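Local coordinates for Glyoxalase/bleomycin resistance protein/dioxygenase (Nocardioides sp., PDB 4MYM) that probably binds a small-molecule substrate or antibiotic, or catalyses a metal-dependent reaction, as do members of the glyoxalase, bleomycin resistance protein and dioxygenase family, at residues A[37-42]-A[91-96]; A[46-51]-A[145-150]; A[56-59]-A[64-67]; A[113-118]-A[137-142]. All blocks are in the same frame, centred on the assembly; numbering follows the deposited sequence.

Contact 1: residues A[37-42]-A[91-96]; sequences VTHDLE and AEEPSG
H39 lays one face of its imidazole over the peptide link between E92 and E93, with E93 N 3.5 Å above the ring plane and displaced toward the rim. A flat, partly polar ring suits this place, since it can rest on the planar peptide and still tolerate carbonyl oxygens around it. H39 NE2 comes within 3.4 Å of E92 O, but at too poor an angle to make a hydrogen bond, and H39 CE1 lies 3.6 Å from A91 O. Contact here is therefore mainly van der Waals. The imidazole is carried toward 91-96 because CG sits beside the backbone N, anti to the carbonyl carbon (chi1 -55°).

Through this junction the chain passes from strand 33-38 into helix 41-51, the opening β-to-α step of the βαβββ order that marks the vicinal oxygen chelate fold. D40 suits its N-cap position because its short carboxylate can turn back: OD1 accepts from A43 N in the first turn. T38 OG1 is hydrogen-bonded to S44 OG, which ties the strand end to the helix.

E93 slides past H39 in the opposite direction, its carboxylate plane 68° from the ring, and E93 OE2 reaches 3.7 Å from H39 CD2. A bend at chi2 (-76°) folds the glutamate back to this point. One water joins the two residues, accepting from H39 N at 2.9 Å and donating to E93 OE2 at 2.8 Å. V37, buried, packs against helix 78-85 and against T98 of the second subunit.

Contact 2: residues A[46-51]-A[145-150]; sequences EFYTTK and CGEFWE
C145 begins the second segment with its SG 3.7 Å from Y48 OH, near the plane of the phenol ring and at its edge. This is where helix 41-51 leans on the start of strand 147-154, so the contact joins the two βαβββ halves of a vicinal oxygen chelate fold. G146 follows in a turn with positive phi (78°), which glycine accepts easily, and the chain then enters the strand.

E147 comes next, and its buried carboxylate draws in three donors. Its CG stands between the backbone N and the carbonyl carbon (chi1 87°), and a bend at chi2 swings the acid toward the helix. OE1 receives C145 N on its syn lone pair at 2.9 Å, closing the turn. OE2 takes the Y48 hydroxyl in a very short bond of 2.5 Å, met at the edge of the tyrosine ring, with the two flat groups only 25° apart. Tyrosine suits the site because it spans the apolar interior and still ends in a donor.

W149, two residues on and on the same side of the strand, meets the phenol obliquely through its benzo-ring carbon, W149 CZ2 lying 3.9 Å from Y48 CE1. Its one polar side-chain atom is satisfied at the same acid: W149 NE1 donates to the anti lone pair of E147 OE2 at 3.0 Å, the oxygen lying close to the indole plane.

Contact 3: residues A[56-59]-A[64-67]; sequences LSSR and ADFE
S58 OG donates to D65 OD1 across the strand pair at 2.5 Å, approaching 47° out of the carboxylate plane. Both side chains hold their first torsion near +60° (S58 chi1 78°, D65 chi1 67°), which turns the hydroxyl and the acid toward each other on one face of the sheet. The other oxygen, D65 OD2, forms a salt bridge with K159 of the second subunit, so this buried acid has partners in both chains. A buffer molecule, probably from the crystallisation liquor, is bound about 4 Å from its side chain.

The backbone here makes a classic β bulge in an antiparallel hairpin. D65 O accepts from S57 N at 2.8 Å and, weakly, from S58 N at 3.4 Å, so two residues of strand 56-60 face one of strand 63-66. Regular antiparallel pairing goes on, shifted by one residue, where D65 N donates to S58 O at 3.1 Å. A serine hydroxyl suits position 57 because it reaches the water that also donates to F66 O.

On the reverse face the packing is apolar. L56 and F66 diverge at CB, yet the leucine returns across the pair to put its CD2 3.8 Å from F66 CE1 and 3.7 Å from A64 CB; alanine leaves room for that methyl.

Helix 41-51 lies over this apolar face, with V45 on L56 and A64, Y48 and T49 on F66, and E42 in a salt bridge with R59. Strand 72-77 pairs with 63-66 on its far side, while backbone hydrogen bonds from S57 and R59 carry edge strand 56-60 to the second subunit.

Contact 4: residues A[113-118]-A[137-142]; sequences TAYERL and RCIYFP
I139 points its CD1 methyl at the helix backbone, 3.9 Å from Y115 N and equally far from Y115 CB. Its CG1 lies between the backbone N and the carbonyl carbon (chi1 53°), and the chain then runs on extended (chi2 -177°), which projects the methyl straight off the strand. Isoleucine suits a buried strand position facing the helix, because this extended branch carries CD1 to the helix backbone. In Y115, CG opposite the backbone N, at chi1 171°, leaves CB facing that methyl while the ring runs alongside, with I139 CG2 obliquely by it. The ring itself meets F125 at about 60°.

One helical turn later L118 extends CD1 to within 4.1 Å of F141 CE2. The two side chains cross at about a right angle, and the leucine methyl approaches the ring obliquely; a first torsion of 61° turns that ring toward the helix. F141 is also stacked with W149 of the neighbouring strand.

I139 and F141 alternate with C138 and Y140, which look the other way, so one face of strand 136-142 receives residues three apart on helix 108-120. Such apolar helix-on-sheet packing is characteristic of a βαβββ unit of the vicinal oxygen chelate fold.

From the N terminus the chain runs up strand 33-38 and into helix 41-51, both held by residues met again much later. Contact 3 is the first to close, a short hairpin nested inside the loops of contacts 1 and 2. Contact 1 closes next, at the linker before strand 99-104. Contact 2 opens inside contact 1 but closes far beyond it, so these two cross, touching where T38 packs on C145. Contact 4 follows contacts 1 and 3 in series and nests within contact 2; F141 O and W149 N join them across neighbouring strands. Contact 2 ties helix 41-51 of the first βαβββ unit to strand 147-154 in the sheet of the second, and all four have residues near the second subunit.

Contact 1: residues A[37-42]-A[91-96]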
loop_
_atom_site.group_PDB
_atom_site.type_symbol
_atom_site.label_atom_id
_atom_site.label_comp_id
_atom_site.label_asym_id
_atom_site.label_seq_id
_atom_site.Cartn_x
_atom_site.Cartn_y
_atom_site.Cartn_z
ATOM N N VAL A 37 4.877 7.300 3.980
ATOM C CA VAL A 37 5.444 8.616 4.213
ATOM C C VAL A 37 5.795 8.700 5.694
ATOM O O VAL A 37 4.927 8.541 6.561
ATOM C CB VAL A 37 4.457 9.713 3.789
ATOM C CG1 VAL A 37 4.961 11.096 4.184
ATOM C CG2 VAL A 37 4.220 9.632 2.287
ATOM N N THR A 38 7.074 8.909 5.981
ATOM C CA THR A 38 7.542 8.986 7.357
ATOM C C THR A 38 8.002 10.412 7.711
ATOM O O THR A 38 8.241 11.249 6.816
ATOM C CB THR A 38 8.665 7.951 7.635
ATOM O OG1 THR A 38 8.932 7.884 9.045
ATOM C CG2 THR A 38 9.943 8.298 6.895
ATOM N N HIS A 39 8.068 10.678 9.017
ATOM C CA HIS A 39 8.639 11.914 9.563
ATOM C C HIS A 39 9.816 11.630 10.495
ATOM O O HIS A 39 10.391 12.545 11.084
ATOM C CB HIS A 39 7.559 12.707 10.298
ATOM C CG HIS A 39 6.363 12.981 9.452
ATOM N ND1 HIS A 39 6.356 13.942 8.465
ATOM C CD2 HIS A 39 5.150 12.386 9.405
ATOM C CE1 HIS A 39 5.181 13.944 7.865
ATOM N NE2 HIS A 39 4.436 12.999 8.407
ATOM N N ASP A 40 10.174 10.358 10.616
ATOM C CA ASP A 40 11.296 9.935 11.441
ATOM C C ASP A 40 11.693 8.576 10.920
ATOM O O ASP A 40 11.219 7.543 11.403
ATOM C CB ASP A 40 10.904 9.886 12.920
ATOM C CG ASP A 40 12.084 9.541 13.844
ATOM O OD1 ASP A 40 13.120 8.980 13.395
ATOM O OD2 ASP A 40 11.949 9.824 15.046
ATOM N N LEU A 41 12.549 8.592 9.902
ATOM C CA LEU A 41 12.908 7.378 9.181
ATOM C C LEU A 41 13.484 6.317 10.123
ATOM O O LEU A 41 13.075 5.163 10.075
ATOM C CB LEU A 41 13.894 7.696 8.053
ATOM C CG LEU A 41 14.462 6.501 7.288
ATOM C CD1 LEU A 41 13.363 5.802 6.495
ATOM C CD2 LEU A 41 15.593 6.945 6.370
ATOM N N GLU A 42 14.427 6.697 10.984
ATOM C CA GLU A 42 15.105 5.694 11.815
ATOM C C GLU A 42 14.171 5.007 12.805
ATOM O O GLU A 42 14.298 3.813 13.034
ATOM C CB GLU A 42 16.347 6.275 12.514
ATOM C CG GLU A 42 17.453 6.687 11.546
ATOM C CD GLU A 42 17.709 5.665 10.450
ATOM O OE1 GLU A 42 17.833 4.463 10.768
ATOM O OE2 GLU A 42 17.774 6.057 9.264
ATOM N N ALA A 91 2.943 17.465 5.944
ATOM C CA ALA A 91 3.989 18.188 6.672
ATOM C C ALA A 91 4.283 17.547 8.037
ATOM O O ALA A 91 5.438 17.451 8.448
ATOM C CB ALA A 91 3.592 19.649 6.842
ATOM N N GLU A 92 3.235 17.090 8.717
ATOM C CA GLU A 92 3.352 16.558 10.073
ATOM C C GLU A 92 2.593 15.251 10.250
ATOM O O GLU A 92 1.770 14.901 9.417
ATOM C CB GLU A 92 2.791 17.579 11.061
ATOM C CG GLU A 92 3.435 18.951 10.953
ATOM C CD GLU A 92 3.221 19.785 12.197
ATOM O OE1 GLU A 92 2.119 19.702 12.788
ATOM O OE2 GLU A 92 4.156 20.514 12.586
ATOM N N GLU A 93 2.851 14.561 11.360
ATOM C CA GLU A 93 2.093 13.352 11.731
ATOM C C GLU A 93 0.596 13.577 11.570
ATOM O O GLU A 93 0.089 14.589 12.031
ATOM C CB GLU A 93 2.371 12.965 13.181
ATOM C CG GLU A 93 3.764 12.397 13.412
ATOM C CD GLU A 93 3.910 10.962 12.930
ATOM O OE1 GLU A 93 2.887 10.240 12.833
ATOM O OE2 GLU A 93 5.064 10.556 12.659
ATOM N N PRO A 94 -0.116 12.631 10.918
ATOM C CA PRO A 94 -1.549 12.818 10.668
ATOM C C PRO A 94 -2.410 12.775 11.922
ATOM O O PRO A 94 -2.026 12.157 12.903
ATOM C CB PRO A 94 -1.906 11.646 9.744
ATOM C CG PRO A 94 -0.895 10.604 10.056
ATOM C CD PRO A 94 0.370 11.345 10.387
ATOM N N SER A 95 -3.580 13.412 11.866
ATOM C CA SER A 95 -4.503 13.460 13.009
ATOM C C SER A 95 -5.345 12.186 13.146
ATOM O O SER A 95 -6.047 12.007 14.143
ATOM C CB SER A 95 -5.440 14.661 12.879
ATOM O OG SER A 95 -6.293 14.502 11.762
ATOM N N GLY A 96 -5.289 11.314 12.139
ATOM C CA GLY A 96 -5.938 10.011 12.208
ATOM C C GLY A 96 -5.262 9.060 11.231
ATOM O O GLY A 96 -4.268 9.419 10.596
HETATM O O HOH W 1 6.836 9.054 11.122
#

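Contact 2: residues A[46-51]-A[145-150]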
loop_
_atom_site.group_PDB
_atom_site.type_symbol
_atom_site.label_atom_id
_atom_site.label_comp_id
_atom_site.label_asym_id
_atom_site.label_seq_id
_atom_site.Cartn_x
_atom_site.Cartn_y
_atom_site.Cartn_z
ATOM N N GLU A 46 13.199 1.023 12.690
ATOM C CA GLU A 46 13.225 0.217 13.917
ATOM C C GLU A 46 11.924 -0.584 14.120
ATOM O O GLU A 46 11.959 -1.775 14.451
ATOM C CB GLU A 46 13.497 1.134 15.118
ATOM C CG GLU A 46 13.512 0.452 16.482
ATOM C CD GLU A 46 14.667 -0.527 16.668
ATOM O OE1 GLU A 46 15.613 -0.548 15.833
ATOM O OE2 GLU A 46 14.627 -1.284 17.668
ATOM N N PHE A 47 10.784 0.062 13.887
ATOM C CA PHE A 47 9.475 -0.590 14.031
ATOM C C PHE A 47 9.299 -1.778 13.073
ATOM O O PHE A 47 9.001 -2.893 13.502
ATOM C CB PHE A 47 8.352 0.446 13.827
ATOM C CG PHE A 47 6.957 -0.120 13.935
ATOM C CD1 PHE A 47 6.333 -0.685 12.839
ATOM C CD2 PHE A 47 6.257 -0.068 15.143
ATOM C CE1 PHE A 47 5.052 -1.210 12.931
ATOM C CE2 PHE A 47 4.974 -0.586 15.244
ATOM C CZ PHE A 47 4.366 -1.155 14.132
ATOM N N TYR A 48 9.510 -1.561 11.771
ATOM C CA TYR A 48 9.201 -2.617 10.800
ATOM C C TYR A 48 10.160 -3.786 10.870
ATOM O O TYR A 48 9.747 -4.927 10.636
ATOM C CB TYR A 48 9.101 -2.068 9.368
ATOM C CG TYR A 48 8.042 -0.999 9.289
ATOM C CD1 TYR A 48 6.681 -1.326 9.258
ATOM C CD2 TYR A 48 8.400 0.345 9.325
ATOM C CE1 TYR A 48 5.709 -0.331 9.229
ATOM C CE2 TYR A 48 7.446 1.341 9.294
ATOM C CZ TYR A 48 6.114 1.004 9.252
ATOM O OH TYR A 48 5.207 2.022 9.224
ATOM N N THR A 49 11.424 -3.500 11.191
ATOM C CA THR A 49 12.439 -4.539 11.349
ATOM C C THR A 49 12.235 -5.346 12.635
ATOM O O THR A 49 12.054 -6.560 12.583
ATOM C CB THR A 49 13.866 -3.960 11.339
ATOM O OG1 THR A 49 13.985 -2.927 12.328
ATOM C CG2 THR A 49 14.190 -3.377 9.972
ATOM N N THR A 50 12.246 -4.679 13.784
ATOM C CA THR A 50 12.224 -5.413 15.065
ATOM C C THR A 50 10.840 -5.953 15.438
ATOM O O THR A 50 10.743 -7.039 16.009
ATOM C CB THR A 50 12.763 -4.565 16.226
ATOM O OG1 THR A 50 11.818 -3.543 16.536
ATOM C CG2 THR A 50 14.111 -3.945 15.861
ATOM N N LYS A 51 9.776 -5.221 15.112
ATOM C CA LYS A 51 8.421 -5.648 15.488
ATOM C C LYS A 51 7.782 -6.553 14.458
ATOM O O LYS A 51 7.122 -7.529 14.821
ATOM C CB LYS A 51 7.494 -4.460 15.722
ATOM C CG LYS A 51 8.033 -3.392 16.652
ATOM C CD LYS A 51 8.163 -3.889 18.066
ATOM C CE LYS A 51 8.500 -2.754 19.028
ATOM N NZ LYS A 51 7.484 -1.675 18.986
ATOM N N CYS A 145 3.788 5.469 10.485
ATOM C CA CYS A 145 3.679 6.339 9.313
ATOM C C CYS A 145 2.234 6.686 8.960
ATOM O O CYS A 145 1.889 6.856 7.775
ATOM C CB CYS A 145 4.380 5.677 8.119
ATOM S SG CYS A 145 6.160 5.505 8.342
ATOM N N GLY A 146 1.388 6.806 9.985
ATOM C CA GLY A 146 -0.017 7.121 9.784
ATOM C C GLY A 146 -0.868 5.955 9.334
ATOM O O GLY A 146 -2.082 6.056 9.290
ATOM N N GLU A 147 -0.243 4.845 8.962
ATOM C CA GLU A 147 -1.002 3.703 8.504
ATOM C C GLU A 147 -1.487 2.894 9.703
ATOM O O GLU A 147 -0.940 3.003 10.815
ATOM C CB GLU A 147 -0.154 2.809 7.589
ATOM C CG GLU A 147 0.698 1.754 8.283
ATOM C CD GLU A 147 1.954 2.291 8.954
ATOM O OE1 GLU A 147 2.106 3.521 9.137
ATOM O OE2 GLU A 147 2.813 1.454 9.300
ATOM N N PHE A 148 -2.494 2.073 9.450
ATOM C CA PHE A 148 -2.755 0.927 10.313
ATOM C C PHE A 148 -2.693 -0.363 9.525
ATOM O O PHE A 148 -2.851 -0.371 8.298
ATOM C CB PHE A 148 -4.074 1.046 11.091
ATOM C CG PHE A 148 -5.331 1.021 10.263
ATOM C CD1 PHE A 148 -5.671 2.076 9.413
ATOM C CD2 PHE A 148 -6.243 -0.016 10.409
ATOM C CE1 PHE A 148 -6.865 2.061 8.701
ATOM C CE2 PHE A 148 -7.423 -0.041 9.694
ATOM C CZ PHE A 148 -7.747 1.003 8.851
ATOM N N TRP A 149 -2.462 -1.436 10.266
ATOM C CA TRP A 149 -2.360 -2.797 9.746
ATOM C C TRP A 149 -3.545 -3.632 10.192
ATOM O O TRP A 149 -4.048 -3.480 11.319
ATOM C CB TRP A 149 -1.080 -3.446 10.261
ATOM C CG TRP A 149 0.190 -2.846 9.701
ATOM C CD1 TRP A 149 0.715 -1.613 9.977
ATOM C CD2 TRP A 149 1.101 -3.471 8.791
ATOM N NE1 TRP A 149 1.891 -1.427 9.284
ATOM C CE2 TRP A 149 2.150 -2.551 8.546
ATOM C CE3 TRP A 149 1.131 -4.718 8.154
ATOM C CZ2 TRP A 149 3.222 -2.845 7.684
ATOM C CZ3 TRP A 149 2.178 -5.004 7.304
ATOM C CH2 TRP A 149 3.212 -4.071 7.075
ATOM N N GLU A 150 -3.999 -4.492 9.291
ATOM C CA GLU A 150 -5.036 -5.452 9.557
ATOM C C GLU A 150 -4.464 -6.834 9.242
ATOM O O GLU A 150 -3.864 -7.032 8.190
ATOM C CB GLU A 150 -6.241 -5.197 8.678
ATOM C CG GLU A 150 -7.362 -6.228 8.845
ATOM C CD GLU A 150 -8.375 -6.195 7.735
ATOM O OE1 GLU A 150 -7.981 -6.344 6.555
ATOM O OE2 GLU A 150 -9.576 -6.059 8.023
#

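Contact 3: residues A[56-59]-A[64-67]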
loop_
_atom_site.group_PDB
_atom_site.type_symbol
_atom_site.label_atom_id
_atom_site.label_comp_id
_atom_site.label_asym_id
_atom_site.label_seq_id
_atom_site.Cartn_x
_atom_site.Cartn_y
_atom_site.Cartn_z
ATOM N N LEU A 56 16.056 -4.882 5.908
ATOM C CA LEU A 56 16.532 -3.789 5.057
ATOM C C LEU A 56 17.175 -4.312 3.780
ATOM O O LEU A 56 17.954 -5.271 3.801
ATOM C CB LEU A 56 17.538 -2.907 5.802
ATOM C CG LEU A 56 16.941 -1.866 6.739
ATOM C CD1 LEU A 56 18.012 -1.331 7.683
ATOM C CD2 LEU A 56 16.280 -0.731 5.957
ATOM N N SER A 57 16.821 -3.673 2.672
ATOM C CA SER A 57 17.275 -4.061 1.346
ATOM C C SER A 57 18.127 -2.949 0.732
ATOM O O SER A 57 19.171 -3.220 0.131
ATOM C CB SER A 57 16.064 -4.359 0.460
ATOM O OG SER A 57 16.460 -4.844 -0.811
ATOM N N SER A 58 17.684 -1.700 0.893
ATOM C CA SER A 58 18.403 -0.562 0.337
ATOM C C SER A 58 18.152 0.701 1.132
ATOM O O SER A 58 17.171 0.806 1.878
ATOM C CB SER A 58 18.030 -0.345 -1.134
ATOM O OG SER A 58 16.778 0.297 -1.273
ATOM N N ARG A 59 19.071 1.648 0.975
ATOM C CA ARG A 59 18.980 2.961 1.597
ATOM C C ARG A 59 19.406 4.072 0.650
ATOM O O ARG A 59 20.373 3.922 -0.078
ATOM C CB ARG A 59 19.903 3.018 2.798
ATOM C CG ARG A 59 19.317 2.470 4.081
ATOM C CD ARG A 59 20.235 2.861 5.218
ATOM N NE ARG A 59 19.832 2.301 6.496
ATOM C CZ ARG A 59 19.028 2.887 7.374
ATOM N NH1 ARG A 59 18.454 4.067 7.126
ATOM N NH2 ARG A 59 18.769 2.257 8.502
ATOM N N ALA A 64 14.474 4.194 2.937
ATOM C CA ALA A 64 14.848 2.805 3.147
ATOM C C ALA A 64 13.723 1.926 2.627
ATOM O O ALA A 64 12.557 2.315 2.672
ATOM C CB ALA A 64 15.108 2.537 4.619
ATOM N N ASP A 65 14.076 0.762 2.087
ATOM C CA ASP A 65 13.086 -0.251 1.781
ATOM C C ASP A 65 13.557 -1.634 2.183
ATOM O O ASP A 65 14.725 -1.840 2.547
ATOM C CB ASP A 65 12.642 -0.193 0.323
ATOM C CG ASP A 65 13.728 -0.574 -0.654
ATOM O OD1 ASP A 65 14.853 -0.954 -0.259
ATOM O OD2 ASP A 65 13.424 -0.492 -1.856
ATOM N N PHE A 66 12.629 -2.569 2.131
ATOM C CA PHE A 66 12.836 -3.892 2.690
ATOM C C PHE A 66 12.762 -4.961 1.618
ATOM O O PHE A 66 12.266 -4.719 0.509
ATOM C CB PHE A 66 11.800 -4.158 3.774
ATOM C CG PHE A 66 11.789 -3.122 4.852
ATOM C CD1 PHE A 66 12.845 -3.016 5.732
ATOM C CD2 PHE A 66 10.724 -2.249 4.983
ATOM C CE1 PHE A 66 12.851 -2.063 6.734
ATOM C CE2 PHE A 66 10.718 -1.285 5.976
ATOM C CZ PHE A 66 11.789 -1.186 6.854
ATOM N N GLU A 67 13.250 -6.148 1.968
ATOM C CA GLU A 67 13.335 -7.268 1.035
ATOM C C GLU A 67 11.964 -7.852 0.714
ATOM O O GLU A 67 11.045 -7.814 1.539
ATOM C CB GLU A 67 14.251 -8.370 1.596
ATOM C CG GLU A 67 15.730 -8.008 1.554
ATOM C CD GLU A 67 16.656 -9.142 1.982
ATOM O OE1 GLU A 67 16.214 -10.074 2.703
ATOM O OE2 GLU A 67 17.845 -9.088 1.596
HETATM O O HOH W 2 13.666 -4.819 -2.001
#

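Contact 4: residues A[113-118]-A[137-142]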
loop_
_atom_site.group_PDB
_atom_site.type_symbol
_atom_site.label_atom_id
_atom_site.label_comp_id
_atom_site.label_asym_id
_atom_site.label_seq_id
_atom_site.Cartn_x
_atom_site.Cartn_y
_atom_site.Cartn_z
ATOM N N THR A 113 -3.084 -16.353 17.482
ATOM C CA THR A 113 -1.669 -16.629 17.656
ATOM C C THR A 113 -0.805 -15.438 17.266
ATOM O O THR A 113 0.131 -15.060 17.984
ATOM C CB THR A 113 -1.226 -17.855 16.804
ATOM O OG1 THR A 113 -1.893 -19.023 17.285
ATOM C CG2 THR A 113 0.238 -18.079 16.926
ATOM N N ALA A 114 -1.089 -14.857 16.108
ATOM C CA ALA A 114 -0.334 -13.679 15.659
ATOM C C ALA A 114 -0.470 -12.524 16.663
ATOM O O ALA A 114 0.510 -11.856 16.985
ATOM C CB ALA A 114 -0.811 -13.247 14.277
ATOM N N TYR A 115 -1.686 -12.314 17.151
ATOM C CA TYR A 115 -1.987 -11.289 18.160
ATOM C C TYR A 115 -1.071 -11.416 19.383
ATOM O O TYR A 115 -0.401 -10.454 19.793
ATOM C CB TYR A 115 -3.461 -11.397 18.551
ATOM C CG TYR A 115 -3.876 -10.555 19.732
ATOM C CD1 TYR A 115 -3.988 -9.172 19.615
ATOM C CD2 TYR A 115 -4.154 -11.133 20.978
ATOM C CE1 TYR A 115 -4.373 -8.387 20.688
ATOM C CE2 TYR A 115 -4.549 -10.349 22.062
ATOM C CZ TYR A 115 -4.664 -8.977 21.910
ATOM O OH TYR A 115 -5.039 -8.168 22.971
ATOM N N GLU A 116 -0.985 -12.624 19.943
ATOM C CA GLU A 116 -0.133 -12.826 21.119
ATOM C C GLU A 116 1.358 -12.612 20.819
ATOM O O GLU A 116 2.053 -11.989 21.619
ATOM C CB GLU A 116 -0.389 -14.206 21.756
ATOM C CG GLU A 116 -1.822 -14.427 22.233
ATOM C CD GLU A 116 -2.290 -13.457 23.330
ATOM O OE1 GLU A 116 -1.464 -12.709 23.889
ATOM O OE2 GLU A 116 -3.505 -13.449 23.642
ATOM N N ARG A 117 1.847 -13.073 19.663
ATOM C CA ARG A 117 3.256 -12.893 19.310
ATOM C C ARG A 117 3.565 -11.410 19.105
ATOM O O ARG A 117 4.572 -10.898 19.594
ATOM C CB ARG A 117 3.630 -13.680 18.032
ATOM C CG ARG A 117 3.572 -15.195 18.195
ATOM C CD ARG A 117 4.046 -15.967 16.960
ATOM N NE ARG A 117 3.989 -17.428 17.165
ATOM C CZ ARG A 117 5.014 -18.215 17.522
ATOM N NH1 ARG A 117 6.238 -17.722 17.728
ATOM N NH2 ARG A 117 4.819 -19.525 17.669
ATOM N N LEU A 118 2.681 -10.718 18.396
ATOM C CA LEU A 118 2.902 -9.299 18.099
ATOM C C LEU A 118 2.793 -8.452 19.366
ATOM O O LEU A 118 3.601 -7.555 19.605
ATOM C CB LEU A 118 1.909 -8.820 17.038
ATOM C CG LEU A 118 2.210 -9.286 15.605
ATOM C CD1 LEU A 118 1.064 -8.931 14.678
ATOM C CD2 LEU A 118 3.497 -8.657 15.097
ATOM N N ARG A 137 -12.253 -12.782 10.970
ATOM C CA ARG A 137 -11.693 -12.547 12.270
ATOM C C ARG A 137 -10.462 -11.668 12.054
ATOM O O ARG A 137 -9.567 -12.035 11.279
ATOM C CB ARG A 137 -11.330 -13.871 12.950
ATOM C CG ARG A 137 -10.707 -13.720 14.324
ATOM C CD ARG A 137 -10.755 -15.030 15.103
ATOM N NE ARG A 137 -10.428 -14.868 16.512
ATOM C CZ ARG A 137 -11.298 -14.552 17.475
ATOM N NH1 ARG A 137 -12.572 -14.327 17.206
ATOM N NH2 ARG A 137 -10.879 -14.453 18.737
ATOM N N CYS A 138 -10.445 -10.503 12.707
ATOM C CA CYS A 138 -9.457 -9.453 12.436
ATOM C C CYS A 138 -8.806 -8.871 13.660
ATOM O O CYS A 138 -9.396 -8.847 14.755
ATOM C CB CYS A 138 -10.107 -8.286 11.688
ATOM S SG CYS A 138 -11.034 -8.774 10.241
ATOM N N ILE A 139 -7.586 -8.376 13.458
ATOM C CA ILE A 139 -6.915 -7.539 14.434
ATOM C C ILE A 139 -6.337 -6.318 13.711
ATOM O O ILE A 139 -5.952 -6.397 12.535
ATOM C CB ILE A 139 -5.819 -8.292 15.210
ATOM C CG1 ILE A 139 -4.826 -8.973 14.256
ATOM C CG2 ILE A 139 -6.482 -9.317 16.140
ATOM C CD1 ILE A 139 -3.764 -9.800 14.951
ATOM N N TYR A 140 -6.317 -5.192 14.415
ATOM C CA TYR A 140 -5.858 -3.912 13.848
ATOM C C TYR A 140 -4.824 -3.255 14.773
ATOM O O TYR A 140 -4.975 -3.303 15.995
ATOM C CB TYR A 140 -7.059 -2.993 13.650
ATOM C CG TYR A 140 -8.100 -3.546 12.716
ATOM C CD1 TYR A 140 -7.970 -3.401 11.344
ATOM C CD2 TYR A 140 -9.217 -4.217 13.200
ATOM C CE1 TYR A 140 -8.920 -3.908 10.480
ATOM C CE2 TYR A 140 -10.173 -4.723 12.348
ATOM C CZ TYR A 140 -10.013 -4.580 10.991
ATOM O OH TYR A 140 -10.946 -5.098 10.151
ATOM N N PHE A 141 -3.762 -2.678 14.198
ATOM C CA PHE A 141 -2.759 -1.936 14.937
ATOM C C PHE A 141 -2.188 -0.777 14.116
ATOM O O PHE A 141 -2.037 -0.907 12.895
ATOM C CB PHE A 141 -1.621 -2.831 15.479
ATOM C CG PHE A 141 -0.820 -3.566 14.425
ATOM C CD1 PHE A 141 0.398 -3.061 13.977
ATOM C CD2 PHE A 141 -1.243 -4.793 13.942
ATOM C CE1 PHE A 141 1.157 -3.750 13.049
ATOM C CE2 PHE A 141 -0.484 -5.492 13.012
ATOM C CZ PHE A 141 0.714 -4.972 12.567
ATOM N N PRO A 142 -1.898 0.361 14.778
ATOM C CA PRO A 142 -1.239 1.481 14.116
ATOM C C PRO A 142 0.248 1.231 13.874
ATOM O O PRO A 142 0.914 0.558 14.666
ATOM C CB PRO A 142 -1.401 2.623 15.124
ATOM C CG PRO A 142 -1.367 1.941 16.449
ATOM C CD PRO A 142 -2.018 0.597 16.238
#